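Local coordinates for flavohemoprotein (Vibrio cholerae O1 biovar El Tor, PDB 4EH1) that probably detoxifies nitric oxide by oxidising it to nitrate with oxygen and NAD(P)H, using heme and FAD, of which this reductase domain carries the FAD, at residues A[11-14]-A[18-21]. Numbering follows the deposited sequence.
Sequences KQVE and VTSF
Gln12 and Ser20 form the hydrogen-bonded pair of a beta hairpin in the antiparallel FAD-binding barrel of this ferredoxin-reductase-like domain. Their two backbone bonds are unequal: Ser20 N reaches Gln12 O at 2.6 Å. Gln12 N meets Ser20 O at 3.0 Å, and there the N-H...O angle is 141°, less straight. Glu14 N donates to Val18 O at 2.8 Å, the backbone bond nearest the turn between the two segments. The axes of strand segments 11-13 and 18-21 run antiparallel at 154°. Across the hairpin, Glu14 bends at its second torsion to bring its carboxylate over, and Ser20 OG donates to the anti lone pair of Glu14 OE2 at 2.8 Å. Ser71 OG hydrogen-bonds Ser20 OG from the neighbouring strand.

On the face bearing Lys11, Val13, Thr19 and Phe21, the lysine chain is fully extended, its CG anti to the backbone N (chi1 -161°), and runs beside the phenylalanine in the same direction. Its CE approaches Phe21 CE1 obliquely at 3.6 Å, while CG rests 3.7 Å from Thr19 CG2. This aliphatic stem carries NZ onward to the carbonyl oxygens of Leu89, His90 and Val93, so that the ammonium of this buried lysine is met by three acceptors at the end of helix 84-92 and just beyond it. Leu89 also packs against Phe21.

Farther out, the Val18 side chain lies about 6 Å from the bound FAD and about 4 Å from the side chain of Val124, by similarity part of the NADP(+) site. Strand 68-73 continues the sheet beside 18-21 through backbone bonds to Thr19 and Phe21. Along the other strand, the hairpin belongs to the dimer interface as well: Lys11 and Val13 make backbone hydrogen bonds to the second subunit, and Gln12 OE1 accepts from Lys11 N of that subunit.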
ATOM      1  N   LYS A  11       4.634  -1.912   2.272  1.00 26.62           N
ATOM      2  CA  LYS A  11       3.593  -2.530   1.462  1.00 28.66           C
ATOM      3  C   LYS A  11       2.811  -1.409   0.767  1.00 27.59           C
ATOM      4  O   LYS A  11       1.939  -0.798   1.356  1.00 35.28           O
ATOM      5  CB  LYS A  11       2.666  -3.346   2.361  1.00 27.47           C
ATOM      6  CG  LYS A  11       1.843  -4.380   1.628  1.00 29.98           C
ATOM      7  CD  LYS A  11       1.058  -5.287   2.586  1.00 29.78           C
ATOM      8  CE  LYS A  11       0.110  -6.190   1.778  1.00 29.07           C
ATOM      9  NZ  LYS A  11      -0.688  -7.051   2.664  1.00 30.50           N
ATOM     10  N   GLN A  12       3.176  -1.112  -0.472  0.53 27.59           N
ATOM     11  CA  GLN A  12       2.584   0.007  -1.188  0.53 29.97           C
ATOM     12  C   GLN A  12       1.667  -0.483  -2.302  0.53 29.51           C
ATOM     13  O   GLN A  12       2.007  -1.405  -3.040  0.53 29.56           O
ATOM     14  CB  GLN A  12       3.662   0.914  -1.797  0.53 28.40           C
ATOM     15  CG  GLN A  12       4.523   1.663  -0.775  0.53 38.53           C
ATOM     16  CD  GLN A  12       3.906   2.977  -0.304  0.53 42.11           C
ATOM     17  OE1 GLN A  12       3.366   3.770  -1.099  0.53 37.33           O
ATOM     18  NE2 GLN A  12       3.994   3.219   0.995  0.53 46.19           N
ATOM     19  N   VAL A  13       0.508   0.153  -2.415  1.00 23.72           N
ATOM     20  CA  VAL A  13      -0.402  -0.134  -3.504  1.00 25.47           C
ATOM     21  C   VAL A  13       0.107   0.536  -4.752  1.00 27.24           C
ATOM     22  O   VAL A  13       0.303   1.731  -4.776  1.00 27.33           O
ATOM     23  CB  VAL A  13      -1.820   0.359  -3.192  1.00 28.00           C
ATOM     24  CG1 VAL A  13      -2.770   0.057  -4.361  1.00 22.90           C
ATOM     25  CG2 VAL A  13      -2.304  -0.310  -1.931  1.00 22.70           C
ATOM     26  N   GLU A  14       0.333  -0.244  -5.797  1.00 24.42           N
ATOM     27  CA  GLU A  14       0.773   0.327  -7.055  1.00 25.42           C
ATOM     28  C   GLU A  14      -0.385   0.599  -8.015  1.00 30.60           C
ATOM     29  O   GLU A  14      -0.323   1.538  -8.777  1.00 37.01           O
ATOM     30  CB  GLU A  14       1.792  -0.585  -7.748  1.00 25.29           C
ATOM     31  CG  GLU A  14       3.020  -0.876  -6.932  1.00 31.00           C
ATOM     32  CD  GLU A  14       3.887   0.384  -6.706  1.00 43.18           C
ATOM     33  OE1 GLU A  14       3.525   1.481  -7.203  1.00 46.60           O
ATOM     34  OE2 GLU A  14       4.953   0.265  -6.045  1.00 46.84           O
ATOM     35  N   VAL A  18      -2.178  -4.565  -8.121  1.00 27.01           N
ATOM     36  CA  VAL A  18      -0.761  -4.761  -7.880  1.00 23.24           C
ATOM     37  C   VAL A  18      -0.320  -3.999  -6.620  1.00 22.15           C
ATOM     38  O   VAL A  18      -0.574  -2.786  -6.452  1.00 24.75           O
ATOM     39  CB  VAL A  18       0.081  -4.286  -9.060  1.00 28.71           C
ATOM     40  CG1 VAL A  18       1.589  -4.369  -8.708  1.00 30.34           C
ATOM     41  CG2 VAL A  18      -0.249  -5.076 -10.344  1.00 21.39           C
ATOM     42  N   THR A  19       0.341  -4.733  -5.750  1.00 23.23           N
ATOM     43  CA  THR A  19       0.874  -4.195  -4.511  1.00 25.12           C
ATOM     44  C   THR A  19       2.365  -4.534  -4.397  1.00 27.42           C
ATOM     45  O   THR A  19       2.767  -5.668  -4.674  1.00 22.64           O
ATOM     46  CB  THR A  19       0.054  -4.739  -3.314  1.00 26.93           C
ATOM     47  OG1 THR A  19      -1.210  -4.049  -3.292  1.00 29.34           O
ATOM     48  CG2 THR A  19       0.802  -4.512  -1.944  1.00 21.55           C
ATOM     49  N   SER A  20       3.190  -3.544  -4.036  1.00 22.27           N
ATOM     50  CA  SER A  20       4.628  -3.776  -3.878  1.00 21.89           C
ATOM     51  C   SER A  20       4.972  -4.170  -2.431  1.00 28.33           C
ATOM     52  O   SER A  20       4.305  -3.744  -1.490  1.00 31.90           O
ATOM     53  CB  SER A  20       5.450  -2.526  -4.234  1.00 21.39           C
ATOM     54  OG  SER A  20       5.662  -2.387  -5.611  1.00 31.31           O
ATOM     55  N   PHE A  21       6.041  -4.942  -2.269  1.00 25.05           N
ATOM     56  CA  PHE A  21       6.572  -5.274  -0.950  1.00 26.39           C
ATOM     57  C   PHE A  21       8.062  -4.968  -0.939  1.00 26.24           C
ATOM     58  O   PHE A  21       8.806  -5.473  -1.770  1.00 27.89           O
ATOM     59  CB  PHE A  21       6.420  -6.772  -0.659  1.00 23.75           C
ATOM     60  CG  PHE A  21       4.992  -7.247  -0.622  1.00 31.27           C
ATOM     61  CD1 PHE A  21       4.381  -7.548   0.591  1.00 23.32           C
ATOM     62  CD2 PHE A  21       4.256  -7.400  -1.810  1.00 24.66           C
ATOM     63  CE1 PHE A  21       3.042  -7.997   0.626  1.00 30.76           C
ATOM     64  CE2 PHE A  21       2.934  -7.848  -1.775  1.00 31.38           C
ATOM     65  CZ  PHE A  21       2.330  -8.150  -0.551  1.00 27.52           C
TER